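Local atomic coordinates of protein induced by osmotic stress (Scheffersomyces stipitis, PDB entry 5YWN), a protein that probably reduces carbonyl compounds such as haloketones to alcohols with NADPH, as an extended short-chain dehydrogenase/reductase of the dihydroflavonol-4-reductase subfamily. Residues S166-F169 and A170-A174; T208-H211 and S212-M215; V238-V241 and A242-H245; Y315-F318 and E319-V322. The protein carries 1 engineered substitution. All blocks are in the same frame, centred on the assembly; numbering follows the deposited sequence.

How the interactions relate
Along the chain the four contacts come in series, each within one helix or at a helix start. Interaction 1 lies in helix 159-181 and interaction 2 opens helix 211-217; their centres stand about 23 Å apart on opposite sides of the chain's centre, yet both reach the same NADP. Interaction 3 begins helix 238-250, about 17 Å from interaction 2 between centres, and interaction 4 begins helix 318-332. Those last two touch, their centres about 13 Å apart: Asp240 OD2 lies 2.8 Å from Phe316 N, a probable hydrogen bond. The loop leading into the C-terminal helix is thus tied to the helix that follows strand 234-237, beside the cofactor-binding Rossmann core.

Interaction 1. Residues S166-F169 and A170-A174; sequences SKQF and AERAA. With NAP (NADP nicotinamide-adenine-dinucleotide phosphate), chain B.
This is an i to i+4 side-chain bridge, Gln168 to Arg172, on helix 159-181, which packs against helix 91-113 and strand 119-123. The two side chains run alongside each other in the same direction. With CG anti to the backbone N (chi1 -178°) and the chain extended beyond it, Gln168 carries its amide out to the guanidinium edge of Arg172. Arg172 NE donates to Gln168 OE1 at 2.9 Å, in the carbonyl plane and on a lone pair. The second donor, Arg172 NH1, is 3.3 Å from Gln168 OE1 and sits above that plane, its bond more bent at 139°. Amide and guanidinium planes are turned 68° apart, although the oxygen stays close to the guanidinium plane. Gln168 NE2 is turned to Leu150 O, so both ends of the amide are used and its rotation is fixed.

In the Rossmann-type reductase fold this helix carries the YxxxK signature, here Tyr163 and Lys167, both NADP-binding. Lys167 NZ is hydrogen-bonded to Thr123 O. Next to Arg172 in the chain, Glu171 is held by a salt bridge to Arg258. Beneath the side chains, Arg172 N bonds to Gln168 O at 3.1 Å.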
loop_
_atom_site.group_PDB
_atom_site.type_symbol
_atom_site.label_atom_id
_atom_site.label_comp_id
_atom_site.label_asym_id
_atom_site.label_seq_id
_atom_site.Cartn_x
_atom_site.Cartn_y
_atom_site.Cartn_z
ATOM N N SER A 166 -9.914 -6.279 -8.156
ATOM C CA SER A 166 -9.802 -4.857 -8.295
ATOM C C SER A 166 -8.365 -4.473 -8.592
ATOM O O SER A 166 -8.144 -3.669 -9.401
ATOM C CB SER A 166 -10.286 -4.090 -7.051
ATOM O OG SER A 166 -9.457 -4.158 -5.961
ATOM N N LYS A 167 -7.432 -5.073 -7.905
ATOM C CA LYS A 167 -6.049 -4.807 -8.135
ATOM C C LYS A 167 -5.492 -5.316 -9.470
ATOM O O LYS A 167 -4.872 -4.607 -10.161
ATOM C CB LYS A 167 -5.201 -5.219 -6.931
ATOM C CG LYS A 167 -5.668 -4.765 -5.590
ATOM C CD LYS A 167 -5.759 -3.281 -5.440
ATOM C CE LYS A 167 -4.479 -2.620 -5.769
ATOM N NZ LYS A 167 -4.471 -1.200 -5.422
ATOM N N GLN A 168 -5.800 -6.545 -9.814
ATOM C CA GLN A 168 -5.347 -7.112 -11.028
ATOM C C GLN A 168 -5.843 -6.330 -12.233
ATOM O O GLN A 168 -5.090 -6.025 -13.044
ATOM C CB GLN A 168 -5.857 -8.543 -11.140
ATOM C CG GLN A 168 -5.408 -9.295 -12.368
ATOM C CD GLN A 168 -6.325 -10.432 -12.810
ATOM O OE1 GLN A 168 -6.374 -10.750 -13.958
ATOM N NE2 GLN A 168 -7.013 -11.039 -11.887
ATOM N N PHE A 169 -7.123 -6.046 -12.289
ATOM C CA PHE A 169 -7.734 -5.307 -13.375
ATOM C C PHE A 169 -7.354 -3.826 -13.529
ATOM O O PHE A 169 -7.115 -3.384 -14.579
ATOM C CB PHE A 169 -9.227 -5.598 -13.503
ATOM C CG PHE A 169 -9.505 -7.040 -13.735
ATOM C CD1 PHE A 169 -9.185 -7.620 -14.904
ATOM C CD2 PHE A 169 -9.967 -7.820 -12.742
ATOM C CE1 PHE A 169 -9.364 -8.968 -15.098
ATOM C CE2 PHE A 169 -10.141 -9.164 -12.916
ATOM C CZ PHE A 169 -9.839 -9.735 -14.091
ATOM N N ALA A 170 -7.261 -3.137 -12.431
ATOM C CA ALA A 170 -6.758 -1.805 -12.453
ATOM C C ALA A 170 -5.332 -1.748 -12.954
ATOM O O ALA A 170 -5.084 -1.007 -13.801
ATOM C CB ALA A 170 -6.875 -1.172 -11.116
ATOM N N GLU A 171 -4.450 -2.604 -12.470
ATOM C CA GLU A 171 -3.080 -2.646 -12.934
ATOM C C GLU A 171 -2.929 -2.993 -14.419
ATOM O O GLU A 171 -2.218 -2.352 -15.101
ATOM C CB GLU A 171 -2.170 -3.521 -12.073
ATOM C CG GLU A 171 -0.680 -3.263 -12.304
ATOM C CD GLU A 171 0.312 -4.304 -11.811
ATOM O OE1 GLU A 171 0.060 -5.024 -10.889
ATOM O OE2 GLU A 171 1.364 -4.359 -12.398
ATOM N N ARG A 172 -3.679 -3.973 -14.879
ATOM C CA ARG A 172 -3.731 -4.318 -16.273
ATOM C C ARG A 172 -4.219 -3.109 -17.102
ATOM O O ARG A 172 -3.686 -2.818 -18.085
ATOM C CB ARG A 172 -4.630 -5.508 -16.499
ATOM C CG ARG A 172 -4.074 -6.874 -16.152
ATOM C CD ARG A 172 -5.099 -7.930 -16.484
ATOM N NE ARG A 172 -4.852 -9.256 -15.987
ATOM C CZ ARG A 172 -3.977 -10.098 -16.483
ATOM N NH1 ARG A 172 -3.853 -11.281 -15.969
ATOM N NH2 ARG A 172 -3.245 -9.777 -17.489
ATOM N N ALA A 173 -5.207 -2.417 -16.615
ATOM C CA ALA A 173 -5.721 -1.259 -17.260
ATOM C C ALA A 173 -4.673 -0.150 -17.365
ATOM O O ALA A 173 -4.552 0.447 -18.354
ATOM C CB ALA A 173 -6.958 -0.765 -16.570
ATOM N N ALA A 174 -3.897 0.035 -16.323
ATOM C CA ALA A 174 -2.832 1.012 -16.326
ATOM C C ALA A 174 -1.771 0.686 -17.399
ATOM O O ALA A 174 -1.464 1.501 -18.188
ATOM C CB ALA A 174 -2.208 1.108 -14.966
HETATM P PA NAP B . -6.204 2.334 3.580
HETATM O O1A NAP B . -5.331 2.693 4.758
HETATM O O2A NAP B . -7.680 2.085 3.784
HETATM O O5B NAP B . -6.037 3.480 2.461
HETATM C C5B NAP B . -7.033 3.663 1.458
HETATM C C4B NAP B . -7.221 5.150 1.183
HETATM O O4B NAP B . -7.779 5.340 -0.121
HETATM C C3B NAP B . -8.162 5.790 2.191
HETATM O O3B NAP B . -7.492 6.816 2.930
HETATM C C2B NAP B . -9.312 6.369 1.392
HETATM O O2B NAP B . -9.411 7.776 1.594
HETATM C C1B NAP B . -9.018 6.054 -0.067
HETATM N N9A NAP B . -10.109 5.225 -0.640
HETATM C C8A NAP B . -10.422 3.971 -0.261
HETATM N N7A NAP B . -11.471 3.501 -0.985
HETATM C C5A NAP B . -11.842 4.465 -1.847
HETATM C C6A NAP B . -12.876 4.625 -2.895
HETATM N N6A NAP B . -13.750 3.628 -3.175
HETATM N N1A NAP B . -12.918 5.800 -3.562
HETATM C C2A NAP B . -12.059 6.804 -3.300
HETATM N N3A NAP B . -11.100 6.721 -2.361
HETATM C C4A NAP B . -10.941 5.601 -1.615
HETATM O O3 NAP B . -5.569 1.042 2.858
HETATM P PN NAP B . -3.977 0.808 2.856
HETATM O O1N NAP B . -3.687 -0.478 3.592
HETATM O O2N NAP B . -3.309 2.091 3.291
HETATM O O5D NAP B . -3.656 0.578 1.295
HETATM C C5D NAP B . -3.061 1.616 0.518
HETATM C C4D NAP B . -2.915 1.161 -0.929
HETATM O O4D NAP B . -1.841 0.222 -1.045
HETATM C C3D NAP B . -4.180 0.486 -1.439
HETATM O O3D NAP B . -4.753 1.232 -2.516
HETATM C C2D NAP B . -3.766 -0.896 -1.903
HETATM O O2D NAP B . -4.083 -1.083 -3.286
HETATM C C1D NAP B . -2.265 -0.990 -1.677
HETATM N N1N NAP B . -1.954 -2.146 -0.830
HETATM C C2N NAP B . -1.890 -1.997 0.499
HETATM C C3N NAP B . -1.597 -3.080 1.321
HETATM C C7N NAP B . -1.526 -2.904 2.808
HETATM O O7N NAP B . -1.518 -3.890 3.527
HETATM N N7N NAP B . -1.473 -1.670 3.308
HETATM C C4N NAP B . -1.371 -4.324 0.752
HETATM C C5N NAP B . -1.444 -4.453 -0.628
HETATM C C6N NAP B . -1.740 -3.338 -1.403
HETATM P P2B NAP B . -10.331 8.369 2.775
HETATM O O1X NAP B . -10.718 9.742 2.280
HETATM O O2X NAP B . -11.478 7.393 2.868
HETATM O O3X NAP B . -9.419 8.374 3.979
#

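Interaction 2. Residues T208-H211 and S212-M215; sequences TLNH and SAEM. Engineered in segment 208-211: His211 (natural residue Leu). With NAP (NADP nicotinamide-adenine-dinucleotide phosphate), chain B.
Asn210 meets Ser212 and Ala213 as the N-cap of helix 211-217, and the same side chain reaches the NADP pyrophosphate. Its CB leaves the backbone with CG anti to the N (chi1 167°), which brings OD1 to the N-H groups at the start of the helix. CG lies 3.9 Å from Ser212 N. Beyond it the amide divides its work. OD1 accepts from Ala213 N at 3.0 Å, in the carbonyl plane and nearly straight at 169°, the capping bond. The hydroxyl of Ser212 also lies close, OG 2.9 Å from Asn210 OD1, and Ser212 OG has Ile195 O as its hydrogen-bond partner. At the other tip, ND2 donates to an oxygen of each phosphate of the diphosphate bridge: an ordinary 2.9 Å to NADP O1A, and a notably short 2.5 Å to O1N whose exact length is doubtful. One amide nitrogen thus spans the bridge.

Around this cap, Ser212 OG receives a weak bond from the carboxamide N7N of the nicotinamide. His211, an engineered residue, swings its ring over Ser212 N, chi1 63° setting CG between the backbone N and the carbonyl carbon; its CE1 comes 3.2 Å from NADP O1N. Further out, Leu209 CD1 rests 3.6 Å from Glu214 CD, and the Glu214 carboxylate is salt-bridged to Lys221. Tyr13 of helix 13-24 also packs on Asn210.

Because OD1 is occupied by the helix start, the amide is oriented with its N-H groups toward the phosphates; the helix N-terminus would probably add a favourable field for their negative charge.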
loop_
_atom_site.group_PDB
_atom_site.type_symbol
_atom_site.label_atom_id
_atom_site.label_comp_id
_atom_site.label_asym_id
_atom_site.label_seq_id
_atom_site.Cartn_x
_atom_site.Cartn_y
_atom_site.Cartn_z
ATOM N N THR A 208 -8.329 5.246 12.633
ATOM C CA THR A 208 -8.959 4.097 11.972
ATOM C C THR A 208 -7.971 2.998 11.920
ATOM O O THR A 208 -6.788 3.247 11.890
ATOM C CB THR A 208 -9.503 4.413 10.556
ATOM O OG1 THR A 208 -10.464 3.423 10.170
ATOM C CG2 THR A 208 -8.363 4.452 9.492
ATOM N N LEU A 209 -8.443 1.780 11.908
ATOM C CA LEU A 209 -7.562 0.669 11.965
ATOM C C LEU A 209 -7.300 0.148 10.586
ATOM O O LEU A 209 -8.136 -0.518 10.020
ATOM C CB LEU A 209 -8.234 -0.414 12.784
ATOM C CG LEU A 209 -8.702 -0.040 14.187
ATOM C CD1 LEU A 209 -9.087 -1.264 14.973
ATOM C CD2 LEU A 209 -7.703 0.847 14.899
ATOM N N ASN A 210 -6.143 0.435 10.049
ATOM C CA ASN A 210 -5.819 -0.072 8.756
ATOM C C ASN A 210 -5.811 -1.573 8.841
ATOM O O ASN A 210 -5.301 -2.118 9.752
ATOM C CB ASN A 210 -4.476 0.480 8.310
ATOM C CG ASN A 210 -3.927 -0.234 7.129
ATOM O OD1 ASN A 210 -3.393 -1.271 7.261
ATOM N ND2 ASN A 210 -4.107 0.331 5.956
ATOM N N HIS A 211 -6.373 -2.217 7.861
ATOM C CA HIS A 211 -6.547 -3.620 7.952
ATOM C C HIS A 211 -5.236 -4.359 8.096
ATOM O O HIS A 211 -5.144 -5.150 8.964
ATOM C CB HIS A 211 -7.317 -4.149 6.763
ATOM C CG HIS A 211 -6.625 -3.968 5.464
ATOM N ND1 HIS A 211 -6.522 -2.756 4.841
ATOM C CD2 HIS A 211 -5.981 -4.849 4.667
ATOM C CE1 HIS A 211 -5.852 -2.887 3.717
ATOM N NE2 HIS A 211 -5.521 -4.154 3.578
ATOM N N SER A 212 -4.219 -4.075 7.300
ATOM C CA SER A 212 -2.923 -4.698 7.489
ATOM C C SER A 212 -2.171 -4.379 8.810
ATOM O O SER A 212 -1.765 -5.240 9.474
ATOM C CB SER A 212 -2.028 -4.449 6.269
ATOM O OG SER A 212 -1.482 -3.219 6.308
ATOM N N ALA A 213 -2.088 -3.136 9.197
ATOM C CA ALA A 213 -1.381 -2.736 10.401
ATOM C C ALA A 213 -2.009 -3.371 11.636
ATOM O O ALA A 213 -1.334 -3.736 12.522
ATOM C CB ALA A 213 -1.338 -1.239 10.550
ATOM N N GLU A 214 -3.320 -3.493 11.627
ATOM C CA GLU A 214 -4.051 -4.034 12.715
ATOM C C GLU A 214 -3.770 -5.511 12.940
ATOM O O GLU A 214 -4.007 -5.979 13.957
ATOM C CB GLU A 214 -5.522 -3.745 12.570
ATOM C CG GLU A 214 -6.416 -4.253 13.679
ATOM C CD GLU A 214 -6.253 -3.512 14.987
ATOM O OE1 GLU A 214 -5.627 -2.447 15.001
ATOM O OE2 GLU A 214 -6.737 -4.033 15.987
ATOM N N MET A 215 -3.261 -6.208 11.947
ATOM C CA MET A 215 -2.862 -7.577 12.110
ATOM C C MET A 215 -1.733 -7.689 13.122
ATOM O O MET A 215 -1.678 -8.619 13.841
ATOM C CB MET A 215 -2.452 -8.217 10.810
ATOM C CG MET A 215 -3.581 -8.613 9.880
ATOM S SD MET A 215 -2.958 -8.823 8.233
ATOM C CE MET A 215 -1.975 -10.269 8.397
HETATM P PA NAP B . -6.204 2.334 3.580
HETATM O O1A NAP B . -5.331 2.693 4.758
HETATM O O2A NAP B . -7.680 2.085 3.784
HETATM O O5B NAP B . -6.037 3.480 2.461
HETATM C C5B NAP B . -7.033 3.663 1.458
HETATM C C4B NAP B . -7.221 5.150 1.183
HETATM O O4B NAP B . -7.779 5.340 -0.121
HETATM C C3B NAP B . -8.162 5.790 2.191
HETATM O O3B NAP B . -7.492 6.816 2.930
HETATM C C2B NAP B . -9.312 6.369 1.392
HETATM O O2B NAP B . -9.411 7.776 1.594
HETATM C C1B NAP B . -9.018 6.054 -0.067
HETATM N N9A NAP B . -10.109 5.225 -0.640
HETATM C C8A NAP B . -10.422 3.971 -0.261
HETATM N N7A NAP B . -11.471 3.501 -0.985
HETATM C C5A NAP B . -11.842 4.465 -1.847
HETATM C C6A NAP B . -12.876 4.625 -2.895
HETATM N N6A NAP B . -13.750 3.628 -3.175
HETATM N N1A NAP B . -12.918 5.800 -3.562
HETATM C C2A NAP B . -12.059 6.804 -3.300
HETATM N N3A NAP B . -11.100 6.721 -2.361
HETATM C C4A NAP B . -10.941 5.601 -1.615
HETATM O O3 NAP B . -5.569 1.042 2.858
HETATM P PN NAP B . -3.977 0.808 2.856
HETATM O O1N NAP B . -3.687 -0.478 3.592
HETATM O O2N NAP B . -3.309 2.091 3.291
HETATM O O5D NAP B . -3.656 0.578 1.295
HETATM C C5D NAP B . -3.061 1.616 0.518
HETATM C C4D NAP B . -2.915 1.161 -0.929
HETATM O O4D NAP B . -1.841 0.222 -1.045
HETATM C C3D NAP B . -4.180 0.486 -1.439
HETATM O O3D NAP B . -4.753 1.232 -2.516
HETATM C C2D NAP B . -3.766 -0.896 -1.903
HETATM O O2D NAP B . -4.083 -1.083 -3.286
HETATM C C1D NAP B . -2.265 -0.990 -1.677
HETATM N N1N NAP B . -1.954 -2.146 -0.830
HETATM C C2N NAP B . -1.890 -1.997 0.499
HETATM C C3N NAP B . -1.597 -3.080 1.321
HETATM C C7N NAP B . -1.526 -2.904 2.808
HETATM O O7N NAP B . -1.518 -3.890 3.527
HETATM N N7N NAP B . -1.473 -1.670 3.308
HETATM C C4N NAP B . -1.371 -4.324 0.752
HETATM C C5N NAP B . -1.444 -4.453 -0.628
HETATM C C6N NAP B . -1.740 -3.338 -1.403
HETATM P P2B NAP B . -10.331 8.369 2.775
HETATM O O1X NAP B . -10.718 9.742 2.280
HETATM O O2X NAP B . -11.478 7.393 2.868
HETATM O O3X NAP B . -9.419 8.374 3.979
#

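Interaction 3. Residues V238-V241 and A242-H245; sequences VRDV and AKAH
Helix 238-250 starts immediately after strand 234-237, and its first two turns hold the contact: Val241 with His245, and Asp240 with Lys243. The Val241 carbonyl is gripped twice by one residue. His245 N makes the usual helical bond to Val241 O at 3.0 Å, and the ring adds another, His245 ND1 to Val241 O, also 3.0 Å and almost straight at 173°. The oxygen lies in the imidazole plane, whereas the ring nitrogen stands well above the plane of the carbonyl (49° out of it). Alongside, Val241 CG1 touches His245 CE1 at 3.7 Å. With chi1 at -79°, CG of His245 is anti to its carbonyl carbon, and the ring folds back along the helix.

On another side, Lys243 bends at chi3 and runs beside Asp240. Its NZ is 3.7 Å from Asp240 OD1, a long salt bridge, which a water closes by donating to that oxygen and accepting from Lys243 NZ. Asp240 OD2 is hydrogen-bonded to Phe316 N.

With ND1 donating to Val241 O and NE2 bonded to Thr123 OG1, both ring nitrogens of buried His245 are used, which fixes the ring's rotation.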
loop_
_atom_site.group_PDB
_atom_site.type_symbol
_atom_site.label_atom_id
_atom_site.label_comp_id
_atom_site.label_asym_id
_atom_site.label_seq_id
_atom_site.Cartn_x
_atom_site.Cartn_y
_atom_site.Cartn_z
ATOM N N VAL A 238 6.118 -0.644 6.041
ATOM C CA VAL A 238 5.487 0.469 5.389
ATOM C C VAL A 238 6.534 1.480 4.899
ATOM O O VAL A 238 6.386 2.025 3.872
ATOM C CB VAL A 238 4.385 1.103 6.250
ATOM C CG1 VAL A 238 4.959 1.738 7.464
ATOM C CG2 VAL A 238 3.614 2.145 5.479
ATOM N N ARG A 239 7.571 1.678 5.669
ATOM C CA ARG A 239 8.618 2.567 5.334
ATOM C C ARG A 239 9.409 2.117 4.099
ATOM O O ARG A 239 9.818 2.903 3.328
ATOM C CB ARG A 239 9.478 2.884 6.517
ATOM C CG ARG A 239 8.725 3.524 7.650
ATOM C CD ARG A 239 9.416 3.331 8.969
ATOM N NE ARG A 239 9.257 2.003 9.498
ATOM C CZ ARG A 239 9.722 1.604 10.662
ATOM N NH1 ARG A 239 10.372 2.432 11.439
ATOM N NH2 ARG A 239 9.543 0.398 11.045
ATOM N N ASP A 240 9.592 0.821 3.980
ATOM C CA ASP A 240 10.124 0.232 2.796
ATOM C C ASP A 240 9.223 0.402 1.543
ATOM O O ASP A 240 9.694 0.667 0.509
ATOM C CB ASP A 240 10.505 -1.202 3.041
ATOM C CG ASP A 240 11.629 -1.346 4.032
ATOM O OD1 ASP A 240 12.532 -0.572 3.993
ATOM O OD2 ASP A 240 11.590 -2.233 4.831
ATOM N N VAL A 241 7.915 0.262 1.707
ATOM C CA VAL A 241 7.000 0.485 0.626
ATOM C C VAL A 241 7.067 1.926 0.134
ATOM O O VAL A 241 7.129 2.167 -1.036
ATOM C CB VAL A 241 5.567 0.086 0.929
ATOM C CG1 VAL A 241 4.731 0.307 -0.298
ATOM C CG2 VAL A 241 5.497 -1.360 1.307
ATOM N N ALA A 242 7.139 2.842 1.068
ATOM C CA ALA A 242 7.278 4.228 0.743
ATOM C C ALA A 242 8.577 4.545 -0.018
ATOM O O ALA A 242 8.542 5.189 -0.977
ATOM C CB ALA A 242 7.126 5.098 1.966
ATOM N N LYS A 243 9.672 3.987 0.421
ATOM C CA LYS A 243 10.928 4.143 -0.237
ATOM C C LYS A 243 10.863 3.592 -1.634
ATOM O O LYS A 243 11.419 4.150 -2.495
ATOM C CB LYS A 243 12.079 3.559 0.545
ATOM C CG LYS A 243 12.414 4.333 1.790
ATOM C CD LYS A 243 13.699 3.903 2.456
ATOM C CE LYS A 243 13.549 2.647 3.268
ATOM N NZ LYS A 243 14.727 2.348 4.064
ATOM N N ALA A 244 10.142 2.494 -1.823
ATOM C CA ALA A 244 9.916 1.915 -3.130
ATOM C C ALA A 244 9.152 2.834 -4.071
ATOM O O ALA A 244 9.460 2.911 -5.206
ATOM C CB ALA A 244 9.271 0.560 -3.056
ATOM N N HIS A 245 8.189 3.536 -3.541
ATOM C CA HIS A 245 7.487 4.521 -4.327
ATOM C C HIS A 245 8.445 5.633 -4.789
ATOM O O HIS A 245 8.422 6.001 -5.897
ATOM C CB HIS A 245 6.257 5.047 -3.609
ATOM C CG HIS A 245 5.064 4.146 -3.676
ATOM N ND1 HIS A 245 4.965 2.990 -2.958
ATOM C CD2 HIS A 245 3.940 4.218 -4.409
ATOM C CE1 HIS A 245 3.823 2.411 -3.219
ATOM N NE2 HIS A 245 3.178 3.141 -4.089
HETATM O O HOH W 1 14.758 -0.303 5.017
#

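Interaction 4. Residues Y315-F318 and E319-V322; sequences YFDF and ETSV
Asp317 OD1 takes two hydrogen bonds from Thr320, capping the N-terminus of helix 318-332. The amide comes first: Thr320 N donates to Asp317 OD1 at 2.9 Å, nearly in line with the C-O bond. Thr320 OG1 donates to the same Asp317 OD1 at 2.7 Å, reaching it from above the carboxylate plane, 41° out of it. Both depend on torsions: chi1 of 81° folds the Asp317 carboxylate between its own N and carbonyl carbon, back over the helix start, and in Thr320 OG1 lies beside its own N, so that amide and hydroxyl face one oxygen. The methyl of Thr320 is thereby directed at Phe316, where CG2 meets the ring edge at CD1, 4.0 Å away. A water joins the group, accepting from Asp317 N and making a weak bond to Thr320 OG1. The first turn then closes through Asp317 O, which accepts from Ser321 N at 3.1 Å.

One residue on, Val322 CG2 stands over a face of the Phe318 ring, a CH-pi contact 3.8 Å from the centroid and 20° off the ring normal. Next out, Phe235 meets the Phe318 ring edge-to-face, and Ser321 OG is bonded to Asp237.

The helix start therefore rests against strand 234-237, with the Phe316 ring in cation-pi contact with Arg239 of helix 238-250, while Phe318 and Val322 pack on Val274 of helix 268-278.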
loop_
_atom_site.group_PDB
_atom_site.type_symbol
_atom_site.label_atom_id
_atom_site.label_comp_id
_atom_site.label_asym_id
_atom_site.label_seq_id
_atom_site.Cartn_x
_atom_site.Cartn_y
_atom_site.Cartn_z
ATOM N N TYR A 315 15.719 -4.012 3.585
ATOM C CA TYR A 315 14.444 -3.902 4.250
ATOM C C TYR A 315 14.524 -3.942 5.781
ATOM O O TYR A 315 15.387 -4.487 6.308
ATOM C CB TYR A 315 13.509 -5.003 3.749
ATOM C CG TYR A 315 13.111 -4.994 2.282
ATOM C CD1 TYR A 315 12.957 -3.817 1.568
ATOM C CD2 TYR A 315 12.850 -6.169 1.630
ATOM C CE1 TYR A 315 12.580 -3.830 0.250
ATOM C CE2 TYR A 315 12.485 -6.198 0.320
ATOM C CZ TYR A 315 12.332 -5.046 -0.373
ATOM O OH TYR A 315 11.977 -5.116 -1.657
ATOM N N PHE A 316 13.565 -3.336 6.442
ATOM C CA PHE A 316 13.352 -3.466 7.840
ATOM C C PHE A 316 13.005 -4.929 8.104
ATOM O O PHE A 316 12.268 -5.511 7.397
ATOM C CB PHE A 316 12.193 -2.587 8.276
ATOM C CG PHE A 316 12.532 -1.146 8.469
ATOM C CD1 PHE A 316 13.045 -0.710 9.640
ATOM C CD2 PHE A 316 12.347 -0.250 7.476
ATOM C CE1 PHE A 316 13.345 0.615 9.843
ATOM C CE2 PHE A 316 12.650 1.069 7.655
ATOM C CZ PHE A 316 13.141 1.507 8.847
ATOM N N ASP A 317 13.577 -5.496 9.131
ATOM C CA ASP A 317 13.218 -6.831 9.533
ATOM C C ASP A 317 11.901 -6.873 10.292
ATOM O O ASP A 317 11.431 -5.896 10.719
ATOM C CB ASP A 317 14.370 -7.542 10.209
ATOM C CG ASP A 317 14.540 -7.188 11.656
ATOM O OD1 ASP A 317 13.763 -6.468 12.207
ATOM O OD2 ASP A 317 15.470 -7.711 12.276
ATOM N N PHE A 318 11.337 -8.039 10.412
ATOM C CA PHE A 318 10.008 -8.209 10.944
ATOM C C PHE A 318 9.867 -7.726 12.388
ATOM O O PHE A 318 8.953 -7.063 12.722
ATOM C CB PHE A 318 9.595 -9.669 10.814
ATOM C CG PHE A 318 8.320 -10.003 11.489
ATOM C CD1 PHE A 318 7.140 -9.780 10.877
ATOM C CD2 PHE A 318 8.313 -10.580 12.708
ATOM C CE1 PHE A 318 5.963 -10.077 11.491
ATOM C CE2 PHE A 318 7.138 -10.879 13.336
ATOM C CZ PHE A 318 5.966 -10.630 12.731
ATOM N N GLU A 319 10.832 -8.049 13.197
ATOM C CA GLU A 319 10.841 -7.634 14.571
ATOM C C GLU A 319 10.861 -6.104 14.679
ATOM O O GLU A 319 10.166 -5.565 15.434
ATOM C CB GLU A 319 12.016 -8.251 15.290
ATOM C CG GLU A 319 12.187 -7.803 16.707
ATOM C CD GLU A 319 12.992 -8.730 17.606
ATOM O OE1 GLU A 319 13.253 -8.340 18.702
ATOM O OE2 GLU A 319 13.331 -9.814 17.253
ATOM N N THR A 320 11.668 -5.462 13.889
ATOM C CA THR A 320 11.760 -4.037 13.929
ATOM C C THR A 320 10.440 -3.384 13.540
ATOM O O THR A 320 9.985 -2.512 14.215
ATOM C CB THR A 320 12.953 -3.489 13.140
ATOM O OG1 THR A 320 14.143 -4.137 13.534
ATOM C CG2 THR A 320 13.142 -2.025 13.401
ATOM N N SER A 321 9.826 -3.869 12.477
ATOM C CA SER A 321 8.583 -3.312 11.999
ATOM C C SER A 321 7.502 -3.481 13.070
ATOM O O SER A 321 6.851 -2.576 13.423
ATOM C CB SER A 321 8.174 -3.971 10.687
ATOM O OG SER A 321 6.992 -3.455 10.193
ATOM N N VAL A 322 7.415 -4.676 13.606
ATOM C CA VAL A 322 6.495 -4.964 14.669
ATOM C C VAL A 322 6.773 -4.120 15.923
ATOM O O VAL A 322 5.904 -3.541 16.405
ATOM C CB VAL A 322 6.512 -6.469 14.994
ATOM C CG1 VAL A 322 5.892 -6.794 16.316
ATOM C CG2 VAL A 322 5.799 -7.246 13.916
HETATM O O HOH W 2 15.780 -4.028 10.506
#